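Local coordinates for 3-hydroxyacyl-CoA dehydrogenase (Archaeoglobus fulgidus, PDB 1ZEJ), which probably binds NAD+ and oxidises a hydroxyl group of its substrate as a homodimeric dehydrogenase, at residues S105-S108 with V109-V112; V143-R146 with F147-S150; G172-L175 with V176-F179. One frame throughout, in Å; residues are numbered along the deposited sequence. Where two conformers were deposited one is given.

In the fold
All three contacts are local, two turns and one helix start, met in series along the chain, none enclosing or crossing another. Contact 1 (105-112) bends the chain from strand 103-105 into helix 112-116. Contact 2 (143-150) turns it from strand 139-144 into helix 150-162, and contact 3 (172-179) leads from strand 166-171 into helix 175-193. They nevertheless meet in space. Val112 packs against Val143, Ile144 and Ser145 at the start of contact 2, and Asn177 ND2 probably hydrogen-bonds Ser108 O, 2.6 Å away. Ile144 O lies 2.8 Å from Gly172 N, joining neighbouring strand ends. Contacts 1 and 3 also reach the second subunit.

Contact 1. Residues S105-S108 with V109-V112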
# COMPACT_ATOMS: atom_id res chain seq x y z
N SER A 105 -9.28 -13.36 21.16
CA SER A 105 -7.84 -13.57 21.12
C SER A 105 -7.14 -12.55 20.17
O SER A 105 -7.55 -12.41 19.02
CB SER A 105 -7.54 -15.01 20.72
OG SER A 105 -6.14 -15.21 20.63
N ASN A 106 -6.14 -11.83 20.66
CA ASN A 106 -5.29 -11.00 19.79
C ASN A 106 -4.33 -11.99 19.17
O ASN A 106 -3.38 -12.45 19.81
CB ASN A 106 -4.52 -9.93 20.58
CG ASN A 106 -3.63 -9.01 19.67
OD1 ASN A 106 -4.09 -8.37 18.68
ND2 ASN A 106 -2.36 -8.92 20.03
N THR A 107 -4.62 -12.40 17.97
CA THR A 107 -3.84 -13.47 17.37
C THR A 107 -3.23 -12.85 16.13
O THR A 107 -3.94 -12.24 15.34
CB THR A 107 -4.70 -14.82 17.16
OG1 THR A 107 -3.99 -15.74 16.32
CG2 THR A 107 -6.08 -14.57 16.59
N SER A 108 -1.91 -12.91 16.03
CA SER A 108 -1.18 -12.41 14.85
C SER A 108 -1.44 -13.28 13.63
O SER A 108 -1.89 -12.79 12.61
CB SER A 108 0.33 -12.36 15.11
OG SER A 108 0.74 -11.16 15.75
N VAL A 109 -1.10 -14.56 13.74
CA VAL A 109 -1.27 -15.47 12.62
C VAL A 109 -1.88 -16.83 12.98
O VAL A 109 -2.24 -17.56 12.06
CB VAL A 109 0.05 -15.76 11.90
CG1 VAL A 109 0.64 -14.46 11.31
CG2 VAL A 109 1.04 -16.46 12.83
N ILE A 110 -1.92 -17.19 14.27
CA ILE A 110 -2.49 -18.47 14.69
C ILE A 110 -3.95 -18.44 14.27
O ILE A 110 -4.65 -17.47 14.53
CB ILE A 110 -2.38 -18.70 16.22
CG1 ILE A 110 -0.90 -18.83 16.65
CG2 ILE A 110 -3.11 -20.00 16.64
CD1 ILE A 110 -0.25 -20.13 16.27
N SER A 111 -4.37 -19.50 13.58
CA SER A 111 -5.73 -19.62 13.05
C SER A 111 -6.83 -19.58 14.13
O SER A 111 -6.81 -20.37 15.08
CB SER A 111 -5.78 -20.95 12.28
OG SER A 111 -7.08 -21.37 11.98
N VAL A 112 -7.80 -18.69 13.98
CA VAL A 112 -8.91 -18.62 14.92
C VAL A 112 -9.78 -19.86 14.87
O VAL A 112 -10.34 -20.27 15.91
CB VAL A 112 -9.80 -17.34 14.74
CG1 VAL A 112 -8.96 -16.10 15.02
CG2 VAL A 112 -10.46 -17.28 13.34
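Thr107 and Ile110 close a local, largely buried turn by a bond from side chain to backbone, where the chain leaves strand 103-105 and heads for helix 112-116 of the predicted NAD-binding domain. The hydroxyl of Thr107 donates to Ile110 O over only 2.6 Å from OG1, meeting a lone pair in the carbonyl plane with a C=O...OG1 angle of 122°. With OG1 anti to the backbone N (chi1 167°), the methyl is turned toward Val112: Thr107 CG2 touches Val112 CG1 at 3.6 Å, the two side chains crossing nearly at right angles. A valine in place of Thr107 would probably keep some of this methyl packing but leave Ile110 O without its hydroxyl donor and the turn less firmly closed. Glu83, predicted to bind NAD+, accepts from Val109 N and Ile110 N, while Tyr235 OH of the second subunit bonds Ser111 N. Ser108 is itself a predicted NAD+ contact. The chemistry implies a turn fixed from within by one short hydroxyl bond and from outside by a carboxylate that gathers its amides, probably helping to hold Ser108 in position.

Contact 2. Residues V143-R146 with F147-S150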
# COMPACT_ATOMS: atom_id res chain seq x y z
N VAL A 143 -11.66 -11.11 13.50
CA VAL A 143 -11.45 -12.25 12.64
C VAL A 143 -12.30 -13.38 13.21
O VAL A 143 -12.04 -13.86 14.30
CB VAL A 143 -9.99 -12.63 12.57
CG1 VAL A 143 -9.77 -13.76 11.56
CG2 VAL A 143 -9.14 -11.43 12.17
N ILE A 144 -13.33 -13.76 12.48
CA ILE A 144 -14.27 -14.74 12.97
C ILE A 144 -13.94 -16.17 12.52
O ILE A 144 -13.38 -16.42 11.45
CB ILE A 144 -15.72 -14.34 12.68
CG1 ILE A 144 -16.09 -14.45 11.21
CG2 ILE A 144 -15.98 -12.90 13.19
CD1 ILE A 144 -17.56 -14.50 11.00
N SER A 145 -14.31 -17.12 13.36
CA SER A 145 -14.19 -18.52 13.00
C SER A 145 -15.51 -18.95 12.37
O SER A 145 -16.48 -18.18 12.38
CB SER A 145 -13.88 -19.34 14.22
OG SER A 145 -15.04 -19.64 14.98
N ARG A 146 -15.55 -20.19 11.87
CA ARG A 146 -16.83 -20.80 11.40
C ARG A 146 -17.86 -20.99 12.50
O ARG A 146 -19.01 -21.17 12.22
CB ARG A 146 -16.59 -22.12 10.67
CG ARG A 146 -15.94 -23.22 11.47
CD ARG A 146 -15.47 -24.31 10.50
NE ARG A 146 -15.25 -25.57 11.19
CZ ARG A 146 -14.11 -25.90 11.79
NH1 ARG A 146 -13.08 -25.06 11.83
NH2 ARG A 146 -14.01 -27.08 12.38
N PHE A 147 -17.44 -20.89 13.75
CA PHE A 147 -18.32 -21.06 14.89
C PHE A 147 -18.93 -19.79 15.44
O PHE A 147 -19.94 -19.83 16.11
CB PHE A 147 -17.59 -21.72 16.05
CG PHE A 147 -16.93 -23.04 15.73
CD1 PHE A 147 -17.60 -24.23 15.91
CD2 PHE A 147 -15.59 -23.09 15.31
CE1 PHE A 147 -16.97 -25.46 15.62
CE2 PHE A 147 -14.96 -24.33 15.05
CZ PHE A 147 -15.65 -25.50 15.21
N THR A 148 -18.25 -18.67 15.25
CA THR A 148 -18.60 -17.43 15.89
C THR A 148 -20.03 -17.03 15.49
O THR A 148 -20.40 -17.02 14.29
CB THR A 148 -17.64 -16.29 15.44
OG1 THR A 148 -16.25 -16.66 15.60
CG2 THR A 148 -17.96 -15.03 16.23
N ASP A 149 -20.84 -16.67 16.47
CA ASP A 149 -22.20 -16.20 16.12
C ASP A 149 -22.27 -14.71 15.86
O ASP A 149 -21.37 -13.96 16.22
CB ASP A 149 -23.22 -16.65 17.15
CG ASP A 149 -22.99 -16.08 18.50
OD1 ASP A 149 -22.36 -15.01 18.63
OD2 ASP A 149 -23.50 -16.70 19.46
N SER A 150 -23.34 -14.28 15.21
CA SER A 150 -23.49 -12.89 14.80
C SER A 150 -23.60 -11.89 15.95
O SER A 150 -23.14 -10.75 15.84
CB SER A 150 -24.78 -12.72 13.99
OG SER A 150 -25.08 -11.34 13.85
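Ser145 and Thr148 grip each other round a tight turn, while Arg146 and Phe147 lie side by side next to it. The Thr148 hydroxyl sits beside its own backbone N (chi1 -52°), which brings OG1 to 3.0 Å from Ser145 N as acceptor, with an N-H...O angle of 150°. The same oxygen also hydrogen-bonds Phe125 O, joining the turn to strand 125-130. Ser145 carries OG between its backbone N and carbonyl carbon, and from there OG accepts from Phe147 N at 3.0 Å. That oxygen also lies in the plane of the Phe147 ring, at its edge, 3.5 Å from CD2. A weak backbone bond of 3.4 Å from Thr148 N to Ser145 O completes the closure.

The Arg146 chain runs extended from CG to NE alongside the phenyl group, and both side chains point the same way. Arg146 CG makes a CH-pi contact over one ring face, offset toward the rim, 4.2 Å from the Phe147 centroid. Farther out, Phe147 CE2 lies 3.7 Å above the centre of the Arg146 guanidinium, whose plane is turned 46° from the ring, so this is not a flat stack. A salt bridge from Arg146 NH2 to Glu117 holds the charged end.

The turn carries the chain from strand 139-144 toward helix 150-162. Ser145 and Phe147 rest on Ala116 of helix 112-116, while Ile144 and Thr148 meet Val153 of helix 150-162 and Ile144 also packs on Val169 of strand 166-171.

Contact 3. Residues G172-L175 with V176-F179; sequences GQSL and VNRF
Ser174 and Asn177 face each other across the first turn of helix 175-193, with Gln173 and Arg178 crossing beside them. The Ser174 hydroxyl stands anti to the backbone N (chi1 163°), beside the carbonyl carbon, which sets OG over the first turn, facing Asn177 N. There OG accepts from Asn177 N at 3.0 Å in a fairly straight bond, 168° at the hydrogen. Asn177 turns its side chain back over the serine, with CG 3.6 Å from Ser174 OG. The strongest polar partners of this pair lie outside the turn: Ser174 OG also hydrogen-bonds Glu141, which accepts from Val176 N as well, and Asn177 ND2 bonds Ser108 O. A water accepting from Ser174 N receives a weak second bond from Asn177 ND2.

Arg178 CB and CG pass beside the Ser174 carbonyl, CG coming to 3.2 Å from Ser174 O, which also accepts from Arg178 N. Gln173 crosses this arginine at about a right angle, its OE1 3.7 Å from Arg178 CG; amide and guanidinium planes are 57° apart. The bend at chi3 carries the guanidinium aside, where a water in its plane bridges Arg178 NH1 to Gln173 O. One residue on, Phe179 N donates to Leu175 O over 2.9 Å. At the dimer interface Arg178 forms salt bridges with Glu186 and Glu193 of the second subunit, and the Phe179 ring packs edge-to-face with Trp204 of that subunit.

A serine N-cap of this kind starts the helix that joins the NAD-binding and C-terminal family regions. Ser174 and Asn177 both touch His129, predicted to be important for catalysis, consistent with the cap lining the active site at the junction.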
# COMPACT_ATOMS: atom_id res chain seq x y z
N GLY A 172 -12.11 -15.88 9.00
CA GLY A 172 -11.03 -16.84 9.06
C GLY A 172 -9.62 -16.30 9.09
O GLY A 172 -8.80 -16.80 9.87
N GLN A 173 -9.32 -15.31 8.23
CA GLN A 173 -7.96 -14.71 8.14
C GLN A 173 -8.04 -13.22 8.13
O GLN A 173 -8.94 -12.65 7.53
CB GLN A 173 -7.20 -15.13 6.87
CG GLN A 173 -6.99 -16.60 6.74
CD GLN A 173 -6.29 -16.99 5.49
OE1 GLN A 173 -5.55 -16.21 4.89
NE2 GLN A 173 -6.53 -18.22 5.06
N SER A 174 -7.04 -12.59 8.72
CA SER A 174 -6.83 -11.15 8.62
C SER A 174 -6.62 -10.64 7.18
O SER A 174 -5.74 -11.15 6.45
CB SER A 174 -5.60 -10.76 9.46
OG SER A 174 -5.12 -9.49 9.12
N LEU A 175 -7.33 -9.57 6.81
CA LEU A 175 -7.16 -8.93 5.50
C LEU A 175 -5.84 -8.19 5.41
O LEU A 175 -5.15 -8.23 4.40
CB LEU A 175 -8.31 -7.96 5.22
CG LEU A 175 -9.75 -8.52 5.21
CD1 LEU A 175 -10.72 -7.43 4.74
CD2 LEU A 175 -9.91 -9.73 4.33
N VAL A 176 -5.46 -7.53 6.50
CA VAL A 176 -4.16 -6.93 6.60
C VAL A 176 -3.03 -7.92 6.39
O VAL A 176 -2.12 -7.62 5.65
CB VAL A 176 -3.96 -6.23 8.00
CG1 VAL A 176 -2.51 -5.80 8.18
CG2 VAL A 176 -4.92 -5.05 8.13
N ASN A 177 -3.07 -9.09 7.03
CA ASN A 177 -2.02 -10.12 6.87
C ASN A 177 -2.00 -10.56 5.40
O ASN A 177 -0.95 -10.77 4.80
CB ASN A 177 -2.26 -11.31 7.80
CG ASN A 177 -1.84 -11.02 9.26
OD1 ASN A 177 -1.31 -9.96 9.56
ND2 ASN A 177 -2.12 -11.98 10.15
N ARG A 178 -3.20 -10.67 4.81
CA ARG A 178 -3.30 -11.15 3.41
C ARG A 178 -2.64 -10.16 2.48
O ARG A 178 -1.89 -10.55 1.60
CB ARG A 178 -4.77 -11.38 3.04
CG ARG A 178 -5.33 -12.68 3.67
CD ARG A 178 -6.82 -12.83 3.34
NE ARG A 178 -7.02 -13.03 1.91
CZ ARG A 178 -8.20 -13.34 1.40
NH1 ARG A 178 -9.25 -13.48 2.21
NH2 ARG A 178 -8.33 -13.53 0.11
N PHE A 179 -2.95 -8.87 2.65
CA PHE A 179 -2.36 -7.83 1.81
C PHE A 179 -0.85 -7.71 2.05
O PHE A 179 -0.12 -7.56 1.11
CB PHE A 179 -3.01 -6.47 2.00
CG PHE A 179 -4.27 -6.29 1.21
CD1 PHE A 179 -4.26 -6.44 -0.17
CD2 PHE A 179 -5.46 -6.00 1.86
CE1 PHE A 179 -5.41 -6.26 -0.88
CE2 PHE A 179 -6.60 -5.82 1.14
CZ PHE A 179 -6.59 -5.95 -0.21
O HOH W 1 -9.93 -13.34 5.08
O HOH W 2 -4.48 -14.25 9.21